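Long-range contacts in gram-negative insecticidal protein (Chromobacterium piscinae, PDB 6FBM), which probably acts as an insecticidal toxin, pairing a MACPF (membrane attack complex/perforin) domain with a beta-rich C-terminal part of the beta-tripod family: residues A322-V327 / D368-I373; K353-F358 / D436-H441. All blocks are in the same frame, centred on the assembly; numbering follows the deposited sequence.

Contacts 1 and 2 sit side by side in the beta-rich C-terminal part of the chain, their centres about 12 Å apart, and their segments alternate along the sequence. Residues 322-327, 353-358 and 368-373 all run between the same two sheets: the mixed one with strands 318-321, 352-354 and 373-376, and the antiparallel one of strands 326-331, 342-346 and 358-360. The contacts touch directly: I373 CB lies 3.3 Å from K353 O, M326 CE packs 3.6 Å from F358 CB, and A371 CB is 3.8 Å from G356 O. Contact 2 adds 436-441, which leads into the sheet of strands 383-384, 439-441 and 415-416.

Contact 1: A322-V327 / D368-I373; sequences ARPPMV and DGHAPI
H370 reaches across to the loop at R323 and P324 and uses ND1 there as a donor to P324 O, at 2.9 Å. The bond is bent at the hydrogen (137°), but the donor lies in the carbonyl plane and the oxygen close to the imidazole plane, so the ring meets the carbonyl with its edge. R323 packs over one imidazole face, its CA 4.1 Å from the ring centroid in a CH-pi contact, and its CB also lies above the ring. Bond and face contact together would restrict rotation of the imidazole. A322 O approaches H370 CB to 3.2 Å, while R323 N is taken by D321 OD1. Segment 322-327 links strand 318-321 of the mixed sheet to strand 326-331 of the three-stranded antiparallel sheet, and 368-373 makes the return from strand 358-360 to strand 373-376; the contact thus packs together two of the connections between these sheets. Bends at chi2 (-62°) and chi3 curl M326, bringing SD to A371 N at 3.5 Å. That weak hydrogen bond is almost straight at the hydrogen (172°), and thioether sulfur is a poor acceptor. The curl also lays M326 CE against A371 CB, at 3.8 Å, and M326 CG beside H370 ND1. P324 offers no backbone N-H; its ring packs alongside I373, P324 CB to I373 CD1 3.7 Å. P324 CG sits 3.2 Å from A371 O. P372 likewise lacks an N-H and rests its CB near A322 CA. Beyond the two segments, backbone bonds join P325 to S347, V327 to N345 and I373 to D321, and P346 packs against P324, M326 and I373.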
loop_
_atom_site.group_PDB
_atom_site.type_symbol
_atom_site.label_atom_id
_atom_site.label_comp_id
_atom_site.label_asym_id
_atom_site.label_seq_id
_atom_site.Cartn_x
_atom_site.Cartn_y
_atom_site.Cartn_z
ATOM N N ALA A 322 -22.234 -66.900 -4.459
ATOM C CA ALA A 322 -22.710 -68.094 -3.746
ATOM C C ALA A 322 -22.375 -69.402 -4.459
ATOM O O ALA A 322 -22.445 -70.460 -3.830
ATOM C CB ALA A 322 -24.219 -68.015 -3.488
ATOM N N ARG A 323 -22.011 -69.348 -5.751
ATOM C CA ARG A 323 -21.722 -70.551 -6.532
ATOM C C ARG A 323 -20.349 -70.440 -7.220
ATOM O O ARG A 323 -20.250 -70.498 -8.454
ATOM C CB ARG A 323 -22.813 -70.816 -7.593
ATOM C CG ARG A 323 -24.285 -70.911 -7.134
ATOM C CD ARG A 323 -25.153 -70.867 -8.383
ATOM N NE ARG A 323 -26.600 -70.957 -8.134
ATOM C CZ ARG A 323 -27.390 -69.971 -7.687
ATOM N NH1 ARG A 323 -26.914 -68.760 -7.391
ATOM N NH2 ARG A 323 -28.704 -70.202 -7.533
ATOM N N PRO A 324 -19.260 -70.296 -6.427
ATOM C CA PRO A 324 -17.951 -70.313 -7.048
ATOM C C PRO A 324 -17.525 -71.743 -7.416
ATOM O O PRO A 324 -18.157 -72.720 -6.957
ATOM C CB PRO A 324 -17.053 -69.755 -5.946
ATOM C CG PRO A 324 -17.675 -70.258 -4.694
ATOM C CD PRO A 324 -19.152 -70.228 -4.954
ATOM N N PRO A 325 -16.454 -71.871 -8.213
ATOM C CA PRO A 325 -15.949 -73.204 -8.480
ATOM C C PRO A 325 -15.445 -73.885 -7.205
ATOM O O PRO A 325 -14.698 -73.270 -6.463
ATOM C CB PRO A 325 -14.796 -72.976 -9.472
ATOM C CG PRO A 325 -15.034 -71.625 -10.044
ATOM C CD PRO A 325 -15.719 -70.837 -8.950
ATOM N N MET A 326 -15.852 -75.127 -6.968
ATOM C CA MET A 326 -15.401 -75.878 -5.808
ATOM C C MET A 326 -14.356 -76.889 -6.243
ATOM O O MET A 326 -14.554 -77.625 -7.200
ATOM C CB MET A 326 -16.586 -76.574 -5.141
ATOM C CG MET A 326 -17.680 -75.630 -4.717
ATOM S SD MET A 326 -17.203 -74.407 -3.484
ATOM C CE MET A 326 -16.691 -75.436 -2.126
ATOM N N VAL A 327 -13.217 -76.861 -5.563
ATOM C CA VAL A 327 -12.079 -77.708 -5.878
ATOM C C VAL A 327 -11.859 -78.584 -4.653
ATOM O O VAL A 327 -12.026 -78.145 -3.518
ATOM C CB VAL A 327 -10.835 -76.861 -6.211
ATOM C CG1 VAL A 327 -9.608 -77.739 -6.434
ATOM C CG2 VAL A 327 -11.118 -75.954 -7.410
ATOM N N ASP A 368 -21.046 -81.581 -3.317
ATOM C CA ASP A 368 -22.517 -81.614 -3.222
ATOM C C ASP A 368 -23.140 -80.225 -3.171
ATOM O O ASP A 368 -24.307 -80.073 -3.511
ATOM C CB ASP A 368 -22.990 -82.397 -1.977
ATOM C CG ASP A 368 -22.609 -83.886 -2.028
ATOM O OD1 ASP A 368 -22.257 -84.394 -3.124
ATOM O OD2 ASP A 368 -22.644 -84.549 -0.970
ATOM N N GLY A 369 -22.382 -79.221 -2.738
ATOM C CA GLY A 369 -22.842 -77.848 -2.704
ATOM C C GLY A 369 -21.708 -76.859 -2.932
ATOM O O GLY A 369 -20.603 -77.218 -3.379
ATOM N N HIS A 370 -21.979 -75.610 -2.577
ATOM C CA HIS A 370 -21.046 -74.523 -2.745
ATOM C C HIS A 370 -20.837 -73.793 -1.424
ATOM O O HIS A 370 -21.764 -73.600 -0.659
ATOM C CB HIS A 370 -21.561 -73.562 -3.818
ATOM C CG HIS A 370 -21.591 -74.168 -5.180
ATOM N ND1 HIS A 370 -20.526 -74.089 -6.048
ATOM C CD2 HIS A 370 -22.559 -74.862 -5.822
ATOM C CE1 HIS A 370 -20.842 -74.708 -7.176
ATOM N NE2 HIS A 370 -22.067 -75.182 -7.061
ATOM N N ALA A 371 -19.584 -73.412 -1.188
ATOM C CA ALA A 371 -19.215 -72.514 -0.113
ATOM C C ALA A 371 -19.104 -71.133 -0.719
ATOM O O ALA A 371 -18.339 -70.929 -1.640
ATOM C CB ALA A 371 -17.886 -72.915 0.502
ATOM N N PRO A 372 -19.855 -70.160 -0.182
ATOM C CA PRO A 372 -19.769 -68.836 -0.756
ATOM C C PRO A 372 -18.398 -68.153 -0.507
ATOM O O PRO A 372 -17.657 -68.500 0.430
ATOM C CB PRO A 372 -20.897 -68.097 -0.061
ATOM C CG PRO A 372 -21.059 -68.760 1.247
ATOM C CD PRO A 372 -20.660 -70.185 1.067
ATOM N N ILE A 373 -18.083 -67.221 -1.389
ATOM C CA ILE A 373 -16.943 -66.333 -1.248
ATOM C C ILE A 373 -17.437 -64.897 -1.248
ATOM O O ILE A 373 -18.488 -64.597 -1.793
ATOM C CB ILE A 373 -15.849 -66.587 -2.319
ATOM C CG1 ILE A 373 -16.388 -66.448 -3.745
ATOM C CG2 ILE A 373 -15.267 -67.972 -2.100
ATOM C CD1 ILE A 373 -15.364 -66.707 -4.826
#

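Contact 2: K353-F358 / D436-H441; sequences KMVGQF and DYVCVH
V355 CG1 touches two valine methyls, V440 CG2 at 4.1 Å and V438 CG2 at 4.2 Å. V438 CG2 also presses on K353 CB, a tight 3.3 Å, where the lysine chain crosses the valine at about a right angle. M354 has CG anti to the backbone N (chi1 177°) and stays extended, running obliquely past Y437, with M354 CG 4.0 Å from Y437 CD2. M354 O lies over a face of the Y437 ring. L383 packs against K353, V438 and V440. Outward from these side chains, M354 and Y437 form a single bridge with the parallel bond pattern, although the segments run about 75° apart: M354 N donates to D436 O, tilted from the carbonyl plane, and V438 N donates to M354 O at 2.9 Å, almost in line with the carbonyl. Further along, a water donates to both V355 O and V438 O. The Y437 hydroxyl hydrogen-bonds to G419 O; Y437 OH also lies 2.9 Å from V355 O. At the outer edge, K353 NZ stands 4.0 Å from D436 OD1, too far for a salt bridge, while D436 OD2 is held by T348 OG1. In this probable beta-tripod portion, edge strand 352-354 of the mixed sheet is therefore joined to central strand 439-441 of the sheet with 383-384 and 415-416 chiefly by backbone bonds, one water and apolar packing, with charge attraction probably a minor term.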
loop_
_atom_site.group_PDB
_atom_site.type_symbol
_atom_site.label_atom_id
_atom_site.label_comp_id
_atom_site.label_asym_id
_atom_site.label_seq_id
_atom_site.Cartn_x
_atom_site.Cartn_y
_atom_site.Cartn_z
ATOM N N LYS A 353 -13.010 -63.625 -1.355
ATOM C CA LYS A 353 -12.289 -64.325 -0.292
ATOM C C LYS A 353 -13.068 -65.524 0.252
ATOM O O LYS A 353 -14.288 -65.496 0.337
ATOM C CB LYS A 353 -11.966 -63.359 0.841
ATOM C CG LYS A 353 -11.261 -62.077 0.412
ATOM C CD LYS A 353 -9.841 -62.313 -0.130
ATOM C CE LYS A 353 -9.248 -61.039 -0.710
ATOM N NZ LYS A 353 -7.769 -61.153 -0.799
ATOM N N MET A 354 -12.324 -66.559 0.612
ATOM C CA MET A 354 -12.845 -67.766 1.242
ATOM C C MET A 354 -13.100 -67.514 2.697
ATOM O O MET A 354 -12.279 -66.856 3.358
ATOM C CB MET A 354 -11.827 -68.904 1.112
ATOM C CG MET A 354 -12.210 -70.215 1.786
ATOM S SD MET A 354 -10.907 -71.384 1.466
ATOM C CE MET A 354 -11.419 -72.712 2.567
ATOM N N VAL A 355 -14.224 -68.048 3.194
ATOM C CA VAL A 355 -14.530 -68.010 4.633
ATOM C C VAL A 355 -14.634 -69.387 5.303
ATOM O O VAL A 355 -14.679 -69.471 6.542
ATOM C CB VAL A 355 -15.807 -67.219 4.902
ATOM C CG1 VAL A 355 -15.581 -65.774 4.499
ATOM C CG2 VAL A 355 -17.005 -67.809 4.176
ATOM N N GLY A 356 -14.653 -70.461 4.500
ATOM C CA GLY A 356 -14.806 -71.814 5.024
ATOM C C GLY A 356 -14.764 -72.856 3.943
ATOM O O GLY A 356 -14.859 -72.524 2.761
ATOM N N GLN A 357 -14.583 -74.110 4.360
ATOM C CA GLN A 357 -14.676 -75.274 3.466
ATOM C C GLN A 357 -16.091 -75.753 3.368
ATOM O O GLN A 357 -16.865 -75.616 4.316
ATOM C CB GLN A 357 -13.829 -76.449 3.963
ATOM C CG GLN A 357 -12.491 -76.490 3.290
ATOM C CD GLN A 357 -11.586 -77.530 3.847
ATOM O OE1 GLN A 357 -11.888 -78.183 4.846
ATOM N NE2 GLN A 357 -10.447 -77.691 3.210
ATOM N N PHE A 358 -16.405 -76.344 2.225
ATOM C CA PHE A 358 -17.607 -77.153 2.120
ATOM C C PHE A 358 -17.271 -78.593 2.522
ATOM O O PHE A 358 -16.246 -79.127 2.068
ATOM C CB PHE A 358 -18.202 -77.122 0.708
ATOM C CG PHE A 358 -19.540 -77.737 0.646
ATOM C CD1 PHE A 358 -20.663 -76.991 0.982
ATOM C CD2 PHE A 358 -19.695 -79.082 0.359
ATOM C CE1 PHE A 358 -21.932 -77.567 0.996
ATOM C CE2 PHE A 358 -20.965 -79.670 0.359
ATOM C CZ PHE A 358 -22.071 -78.904 0.671
ATOM N N ASP A 436 -6.199 -66.680 0.552
ATOM C CA ASP A 436 -7.410 -65.896 0.378
ATOM C C ASP A 436 -8.490 -66.238 1.395
ATOM O O ASP A 436 -9.640 -65.841 1.237
ATOM C CB ASP A 436 -7.941 -66.054 -1.061
ATOM C CG ASP A 436 -6.972 -65.538 -2.142
ATOM O OD1 ASP A 436 -6.092 -64.668 -1.826
ATOM O OD2 ASP A 436 -7.134 -65.976 -3.302
ATOM N N TYR A 437 -8.136 -66.943 2.471
ATOM C CA TYR A 437 -9.040 -67.103 3.611
ATOM C C TYR A 437 -9.068 -65.820 4.432
ATOM O O TYR A 437 -8.021 -65.230 4.728
ATOM C CB TYR A 437 -8.625 -68.266 4.513
ATOM C CG TYR A 437 -9.658 -68.649 5.556
ATOM C CD1 TYR A 437 -9.740 -67.970 6.754
ATOM C CD2 TYR A 437 -10.543 -69.702 5.333
ATOM C CE1 TYR A 437 -10.692 -68.316 7.714
ATOM C CE2 TYR A 437 -11.483 -70.065 6.292
ATOM C CZ TYR A 437 -11.543 -69.382 7.484
ATOM O OH TYR A 437 -12.471 -69.733 8.430
ATOM N N VAL A 438 -10.282 -65.423 4.822
ATOM C CA VAL A 438 -10.463 -64.269 5.668
ATOM C C VAL A 438 -11.462 -64.549 6.754
ATOM O O VAL A 438 -12.321 -65.437 6.630
ATOM C CB VAL A 438 -10.928 -63.020 4.870
ATOM C CG1 VAL A 438 -9.865 -62.623 3.868
ATOM C CG2 VAL A 438 -12.268 -63.266 4.174
ATOM N N CYS A 439 -11.328 -63.763 7.815
ATOM C CA CYS A 439 -12.346 -63.633 8.834
ATOM C C CYS A 439 -13.154 -62.397 8.529
ATOM O O CYS A 439 -12.724 -61.542 7.760
ATOM C CB CYS A 439 -11.685 -63.521 10.201
ATOM S SG CYS A 439 -10.712 -64.954 10.578
ATOM N N VAL A 440 -14.311 -62.310 9.163
ATOM C CA VAL A 440 -15.288 -61.283 8.895
ATOM C C VAL A 440 -15.450 -60.498 10.172
ATOM O O VAL A 440 -15.421 -61.083 11.250
ATOM C CB VAL A 440 -16.626 -61.926 8.473
ATOM C CG1 VAL A 440 -17.676 -60.846 8.152
ATOM C CG2 VAL A 440 -16.397 -62.805 7.245
ATOM N N HIS A 441 -15.589 -59.180 10.063
ATOM C CA HIS A 441 -15.705 -58.344 11.255
ATOM C C HIS A 441 -17.004 -58.664 12.004
ATOM O O HIS A 441 -18.043 -58.883 11.380
ATOM C CB HIS A 441 -15.619 -56.835 10.932
ATOM C CG HIS A 441 -15.447 -55.982 12.150
ATOM N ND1 HIS A 441 -16.482 -55.261 12.702
ATOM C CD2 HIS A 441 -14.369 -55.734 12.924
ATOM C CE1 HIS A 441 -16.055 -54.622 13.779
ATOM N NE2 HIS A 441 -14.781 -54.907 13.947
HETATM O O HOH W 1 -14.121 -67.028 7.872
#